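Local structure of subtilase cytotoxin, subunit B (Escherichia coli, 3DWA) at residues C[34-37]-C[38-42]; C[65-68]-C[69-72]; C[86-89]-C[90-94]. The protein assembles into the pentamer of an AB5 toxin and probably binds cell-surface glycans, so that the toxic A subunit can enter susceptible cells. All coordinates share one frame; numbering follows the deposited sequence.

Interaction 1: residues C[34-37]-C[38-42]; sequences GKQS and AGSSI
Gly34 and Ile42 face each other as an antiparallel hydrogen-bonded pair in the beta hairpin of strands 27-35 and 41-47. Two backbone bonds define the pair: Gly34 N donates to Ile42 O at 2.9 Å, and Ile42 N returns a bond to Gly34 O at 3.0 Å. On the face of the sheet away from Lys35, the branch CG2 of Ile42 lies 3.7 Å from Gly34 O.

Lys35 pairs with Ser41 in the next, non-hydrogen-bonded position, with both side chains on one face. Its chain turns about the CB-CG bond (chi2 -83°) and runs across to the partner strand, bringing Lys35 NZ to 2.7 Å from Ser41 OG. The carbonyl of Gly39 receives only a weak bond from the same ammonium group. Ser41 OG is also weakly bonded to the carboxylate of Glu33.

Past Lys35 the first strand ends, and Gln36 opens the reversal. Gln36 N donates to Ser40 O at 3.0 Å, while the side chain leans past Ser40 and spends its NE2 on Ser12 O, tying the hairpin end to strand 10-12.

Ser37 and Ala38 form the corner of a beta turn. Gly39, with phi at 96°, follows in a left-handed conformation, so the pattern is consistent with a G1-type bulge. The turn is closed by Gly39 N, which reaches Gln36 O at 3.1 Å with its N-H nearly straight (160°) but from well above the carbonyl plane.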
loop_
_atom_site.group_PDB
_atom_site.type_symbol
_atom_site.label_atom_id
_atom_site.label_comp_id
_atom_site.label_asym_id
_atom_site.label_seq_id
_atom_site.Cartn_x
_atom_site.Cartn_y
_atom_site.Cartn_z
ATOM N N GLY C 34 -10.970 18.248 -9.327
ATOM C CA GLY C 34 -11.994 17.447 -9.967
ATOM C C GLY C 34 -12.936 18.334 -10.750
ATOM O O GLY C 34 -12.983 19.526 -10.504
ATOM N N LYS C 35 -13.664 17.740 -11.699
ATOM C CA LYS C 35 -14.664 18.443 -12.521
ATOM C C LYS C 35 -16.068 17.858 -12.293
ATOM O O LYS C 35 -16.287 16.650 -12.391
ATOM C CB LYS C 35 -14.363 18.268 -14.009
ATOM C CG LYS C 35 -13.115 18.911 -14.563
ATOM C CD LYS C 35 -13.341 20.353 -14.903
ATOM C CE LYS C 35 -12.051 20.920 -15.448
ATOM N NZ LYS C 35 -12.047 22.418 -15.337
ATOM N N GLN C 36 -17.024 18.725 -12.051
ATOM C CA GLN C 36 -18.425 18.321 -12.056
ATOM C C GLN C 36 -18.951 18.218 -13.479
ATOM O O GLN C 36 -18.208 18.520 -14.412
ATOM C CB GLN C 36 -19.250 19.312 -11.230
ATOM C CG GLN C 36 -18.767 19.331 -9.801
ATOM C CD GLN C 36 -19.677 20.068 -8.880
ATOM O OE1 GLN C 36 -19.461 21.250 -8.609
ATOM N NE2 GLN C 36 -20.689 19.377 -8.365
ATOM N N SER C 37 -20.222 17.820 -13.632
ATOM C CA SER C 37 -20.879 17.581 -14.949
ATOM C C SER C 37 -20.450 18.465 -16.116
ATOM O O SER C 37 -20.374 17.980 -17.250
ATOM C CB SER C 37 -22.358 17.293 -14.832
ATOM O OG SER C 37 -22.426 15.988 -14.265
ATOM N N ALA C 38 -20.194 19.759 -15.906
ATOM C CA ALA C 38 -20.976 20.936 -16.226
ATOM C C ALA C 38 -19.642 21.636 -16.627
ATOM O O ALA C 38 -19.600 22.625 -17.338
ATOM C CB ALA C 38 -21.602 21.591 -15.031
ATOM N N GLY C 39 -18.532 21.043 -16.161
ATOM C CA GLY C 39 -17.171 21.429 -16.556
ATOM C C GLY C 39 -16.466 22.391 -15.626
ATOM O O GLY C 39 -15.381 22.893 -15.944
ATOM N N SER C 40 -17.072 22.641 -14.477
ATOM C CA SER C 40 -16.486 23.483 -13.425
ATOM C C SER C 40 -15.671 22.675 -12.374
ATOM O O SER C 40 -16.004 21.519 -12.077
ATOM C CB SER C 40 -17.603 24.232 -12.708
ATOM O OG SER C 40 -18.484 23.274 -12.154
ATOM N N SER C 41 -14.672 23.350 -11.782
ATOM C CA SER C 41 -13.593 22.749 -10.997
ATOM C C SER C 41 -13.733 22.968 -9.497
ATOM O O SER C 41 -14.091 24.049 -9.053
ATOM C CB SER C 41 -12.248 23.337 -11.452
ATOM O OG SER C 41 -11.765 22.735 -12.663
ATOM N N ILE C 42 -13.422 21.928 -8.726
ATOM C CA ILE C 42 -13.257 22.011 -7.271
ATOM C C ILE C 42 -11.825 21.513 -6.961
ATOM O O ILE C 42 -11.318 20.612 -7.642
ATOM C CB ILE C 42 -14.374 21.159 -6.528
ATOM C CG1 ILE C 42 -14.090 20.920 -5.015
ATOM C CG2 ILE C 42 -14.570 19.787 -7.213
ATOM C CD1 ILE C 42 -14.193 22.172 -4.107
#

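Interaction 2: residues C[65-68]-C[69-72]; sequences LYFY and TTGQ
Thr69 grips Leu65 O twice, with its hydroxyl as well as its backbone N. Thr69 OG1 donates to Leu65 O at 2.7 Å and Thr69 N at 3.0 Å, and the two donors arrive from opposite faces of the carbonyl plane. With OG1 beside its own backbone N (chi1 -49°), the hydroxyl folds back over the preceding turn. It also bonds Tyr66 OH of a second subunit.

Phe67 sits where helix 57-70 ends. Phe67 O accepts from Gly71 N at 3.0 Å and from a water that also donates to Gln72 O. Gly71 leaves the helix with phi of 73° inside an ST turn from Thr70 to Gln72, in which Thr70 OG1 accepts from Gln72 N and donates to Gln72 OE1 at 2.7 Å. That bond helps to place Gln72 OE1 at the edge of the Phe67 ring, 3.4 Å from Phe67 CD1, with amide and ring almost perpendicular (84°). Gln72 NE2 is weakly bonded to Tyr68 OH of a third subunit.

Tyr66 receives the methyl of Thr70 in an off-centre CH-pi contact, Thr70 CG2 lying 4.1 Å from the ring centroid. Its OH is bonded to Thr69 of that third subunit, the reciprocal link.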
loop_
_atom_site.group_PDB
_atom_site.type_symbol
_atom_site.label_atom_id
_atom_site.label_comp_id
_atom_site.label_asym_id
_atom_site.label_seq_id
_atom_site.Cartn_x
_atom_site.Cartn_y
_atom_site.Cartn_z
ATOM N N LEU C 65 -6.241 8.763 -4.718
ATOM C CA LEU C 65 -5.449 8.157 -5.773
ATOM C C LEU C 65 -6.174 6.996 -6.446
ATOM O O LEU C 65 -6.148 6.877 -7.707
ATOM C CB LEU C 65 -4.023 7.775 -5.306
ATOM C CG LEU C 65 -3.095 7.229 -6.421
ATOM C CD1 LEU C 65 -2.840 8.292 -7.518
ATOM C CD2 LEU C 65 -1.715 6.670 -5.939
ATOM N N TYR C 66 -6.845 6.169 -5.647
ATOM C CA TYR C 66 -7.758 5.141 -6.168
ATOM C C TYR C 66 -8.810 5.712 -7.165
ATOM O O TYR C 66 -8.964 5.226 -8.291
ATOM C CB TYR C 66 -8.475 4.430 -4.999
ATOM C CG TYR C 66 -9.369 3.314 -5.442
ATOM C CD1 TYR C 66 -8.862 2.015 -5.595
ATOM C CD2 TYR C 66 -10.725 3.549 -5.756
ATOM C CE1 TYR C 66 -9.709 0.950 -6.009
ATOM C CE2 TYR C 66 -11.564 2.512 -6.199
ATOM C CZ TYR C 66 -11.041 1.223 -6.324
ATOM O OH TYR C 66 -11.849 0.199 -6.732
ATOM N N PHE C 67 -9.560 6.721 -6.729
ATOM C CA PHE C 67 -10.633 7.314 -7.518
ATOM C C PHE C 67 -10.110 8.085 -8.740
ATOM O O PHE C 67 -10.744 8.130 -9.789
ATOM C CB PHE C 67 -11.450 8.268 -6.617
ATOM C CG PHE C 67 -12.359 7.579 -5.670
ATOM C CD1 PHE C 67 -12.994 6.382 -6.016
ATOM C CD2 PHE C 67 -12.666 8.156 -4.440
ATOM C CE1 PHE C 67 -13.901 5.776 -5.144
ATOM C CE2 PHE C 67 -13.551 7.544 -3.578
ATOM C CZ PHE C 67 -14.176 6.346 -3.930
ATOM N N TYR C 68 -8.940 8.699 -8.613
ATOM C CA TYR C 68 -8.241 9.235 -9.783
ATOM C C TYR C 68 -8.019 8.140 -10.854
ATOM O O TYR C 68 -8.176 8.393 -12.079
ATOM C CB TYR C 68 -6.898 9.864 -9.390
ATOM C CG TYR C 68 -6.061 10.322 -10.574
ATOM C CD1 TYR C 68 -6.400 11.490 -11.300
ATOM C CD2 TYR C 68 -4.914 9.616 -10.957
ATOM C CE1 TYR C 68 -5.632 11.924 -12.393
ATOM C CE2 TYR C 68 -4.149 10.047 -12.056
ATOM C CZ TYR C 68 -4.530 11.203 -12.773
ATOM O OH TYR C 68 -3.776 11.614 -13.865
ATOM N N THR C 69 -7.589 6.961 -10.393
ATOM C CA THR C 69 -7.306 5.812 -11.244
ATOM C C THR C 69 -8.567 5.270 -11.925
ATOM O O THR C 69 -8.526 5.002 -13.127
ATOM C CB THR C 69 -6.615 4.671 -10.463
ATOM O OG1 THR C 69 -5.503 5.194 -9.707
ATOM C CG2 THR C 69 -6.113 3.572 -11.413
ATOM N N THR C 70 -9.655 5.062 -11.175
ATOM C CA THR C 70 -10.877 4.522 -11.767
ATOM C C THR C 70 -11.608 5.544 -12.684
ATOM O O THR C 70 -12.312 5.150 -13.614
ATOM C CB THR C 70 -11.884 3.981 -10.731
ATOM O OG1 THR C 70 -12.377 5.057 -9.948
ATOM C CG2 THR C 70 -11.277 2.859 -9.813
ATOM N N GLY C 71 -11.449 6.838 -12.404
ATOM C CA GLY C 71 -12.183 7.863 -13.136
ATOM C C GLY C 71 -13.657 7.948 -12.775
ATOM O O GLY C 71 -14.413 8.662 -13.433
ATOM N N GLN C 72 -14.064 7.184 -11.759
ATOM C CA GLN C 72 -15.420 7.198 -11.143
ATOM C C GLN C 72 -15.872 8.541 -10.680
ATOM O O GLN C 72 -15.049 9.278 -10.135
ATOM C CB GLN C 72 -15.354 6.487 -9.796
ATOM C CG GLN C 72 -15.667 5.208 -9.829
ATOM C CD GLN C 72 -15.385 4.569 -8.459
ATOM O OE1 GLN C 72 -14.242 4.098 -8.181
ATOM N NE2 GLN C 72 -16.440 4.482 -7.636
HETATM O O HOH W 1 -12.589 10.261 -9.944
#

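Interaction 3: residues C[86-89]-C[90-94]; sequences PPFV and KALTS
Pro86 O accepts from Lys90 N at 2.9 Å, a length matched by the bond from Leu92 N to Phe88 O. Between them, Ala91 N bonds Pro87 O at 3.1 Å, its N-H almost straight on the oxygen (169°). These three successive i to i+4 bonds hold the short helix 86-91, which opens on two prolines and stops when Leu92 leaves helical geometry.

The side chains of Phe88 and Leu92 meet one turn apart. With CG of Phe88 anti to its own N (chi1 -174°), the ring swings toward the helix end, and Leu92 CD1 settles over one face, 3.8 Å from the centroid of the Phe88 ring and 21° off the ring normal. This is a CH-pi contact, displaced toward the ring's rim, where Phe88 CE1 is 3.6 Å from Leu92 CD1. The next carbonyl, Thr93 O, stands at the edge of the ring, near its plane, 3.7 Å from Phe88 CE2.

The helix end is packed on the strands at the Cys31-Cys45 disulfide, since Phe88 touches Cys45, Leu92 touches Cys31 and Thr93 touches both. Tyr29 meets the Phe88 ring edge-to-face, and Trp2 of a second subunit also meets it, with the planes inclined. Farther along, Val89 CG1 comes only loosely to Ser94 CB, at 4.2 Å, while Ser94 OG is bonded to Gly81 N.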
loop_
_atom_site.group_PDB
_atom_site.type_symbol
_atom_site.label_atom_id
_atom_site.label_comp_id
_atom_site.label_asym_id
_atom_site.label_seq_id
_atom_site.Cartn_x
_atom_site.Cartn_y
_atom_site.Cartn_z
ATOM N N PRO C 86 -0.560 32.528 2.074
ATOM C CA PRO C 86 -1.063 33.156 0.833
ATOM C C PRO C 86 -0.508 32.611 -0.503
ATOM O O PRO C 86 -1.290 32.377 -1.413
ATOM C CB PRO C 86 -0.739 34.663 1.022
ATOM C CG PRO C 86 -0.579 34.843 2.488
ATOM C CD PRO C 86 0.029 33.532 2.986
ATOM N N PRO C 87 0.828 32.427 -0.639
ATOM C CA PRO C 87 1.304 31.772 -1.857
ATOM C C PRO C 87 0.687 30.370 -2.085
ATOM O O PRO C 87 0.392 29.994 -3.205
ATOM C CB PRO C 87 2.827 31.676 -1.629
ATOM C CG PRO C 87 3.134 32.767 -0.658
ATOM C CD PRO C 87 1.951 32.812 0.244
ATOM N N PHE C 88 0.510 29.604 -1.021
ATOM C CA PHE C 88 -0.103 28.280 -1.121
ATOM C C PHE C 88 -1.566 28.382 -1.564
ATOM O O PHE C 88 -2.014 27.639 -2.453
ATOM C CB PHE C 88 0.003 27.564 0.208
ATOM C CG PHE C 88 -0.477 26.142 0.181
ATOM C CD1 PHE C 88 0.434 25.111 0.131
ATOM C CD2 PHE C 88 -1.858 25.829 0.246
ATOM C CE1 PHE C 88 -0.004 23.779 0.127
ATOM C CE2 PHE C 88 -2.291 24.489 0.263
ATOM C CZ PHE C 88 -1.339 23.467 0.201
ATOM N N VAL C 89 -2.289 29.320 -0.953
ATOM C CA VAL C 89 -3.690 29.549 -1.291
ATOM C C VAL C 89 -3.858 30.005 -2.749
ATOM O O VAL C 89 -4.795 29.567 -3.411
ATOM C CB VAL C 89 -4.357 30.496 -0.293
ATOM C CG1 VAL C 89 -5.778 30.862 -0.732
ATOM C CG2 VAL C 89 -4.367 29.871 1.086
ATOM N N LYS C 90 -2.920 30.819 -3.256
ATOM C CA LYS C 90 -2.989 31.344 -4.642
ATOM C C LYS C 90 -2.750 30.269 -5.707
ATOM O O LYS C 90 -3.469 30.193 -6.709
ATOM C CB LYS C 90 -1.961 32.473 -4.862
ATOM C CG LYS C 90 -2.062 33.092 -6.276
ATOM C CD LYS C 90 -0.884 33.991 -6.680
ATOM C CE LYS C 90 -1.201 35.450 -6.390
ATOM N NZ LYS C 90 -1.269 35.660 -4.898
ATOM N N ALA C 91 -1.701 29.470 -5.492
ATOM C CA ALA C 91 -1.337 28.384 -6.380
ATOM C C ALA C 91 -2.357 27.250 -6.365
ATOM O O ALA C 91 -2.652 26.649 -7.405
ATOM C CB ALA C 91 0.055 27.865 -6.006
ATOM N N LEU C 92 -2.877 26.955 -5.180
ATOM C CA LEU C 92 -3.652 25.741 -4.938
ATOM C C LEU C 92 -5.048 26.094 -4.449
ATOM O O LEU C 92 -5.904 26.426 -5.249
ATOM C CB LEU C 92 -2.907 24.801 -3.958
ATOM C CG LEU C 92 -1.597 24.212 -4.497
ATOM C CD1 LEU C 92 -0.814 23.511 -3.360
ATOM C CD2 LEU C 92 -1.895 23.234 -5.646
ATOM N N THR C 93 -5.286 26.038 -3.139
ATOM C CA THR C 93 -6.627 26.312 -2.601
ATOM C C THR C 93 -6.547 26.471 -1.082
ATOM O O THR C 93 -5.572 26.010 -0.469
ATOM C CB THR C 93 -7.624 25.164 -2.994
ATOM O OG1 THR C 93 -8.894 25.404 -2.428
ATOM C CG2 THR C 93 -7.171 23.828 -2.513
ATOM N N SER C 94 -7.581 27.073 -0.472
ATOM C CA SER C 94 -7.676 27.099 0.986
ATOM C C SER C 94 -8.448 25.904 1.512
ATOM O O SER C 94 -8.474 25.701 2.728
ATOM C CB SER C 94 -8.348 28.400 1.476
ATOM O OG SER C 94 -9.763 28.306 1.446
#

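Overall arrangement
All three contacts are local and lie off the centre of the chain, interactions 2 and 3 at the surface and interaction 1 partly buried. They lie on different elements: interaction 1 joins strands 27-35 and 41-47, whereas interactions 2 and 3 end the separate helices 57-70 and 86-91. The centres of interactions 1 and 2 are about 15 Å apart and those of 2 and 3 about 24 Å, with no direct touch between any pair. Strand pairing and a lysine-serine bond govern interaction 1, which no other subunit reaches. Interaction 2 meets a second and a third subunit, largely through hydroxyl and amide bonds; interaction 3 meets the second through aromatic and apolar packing.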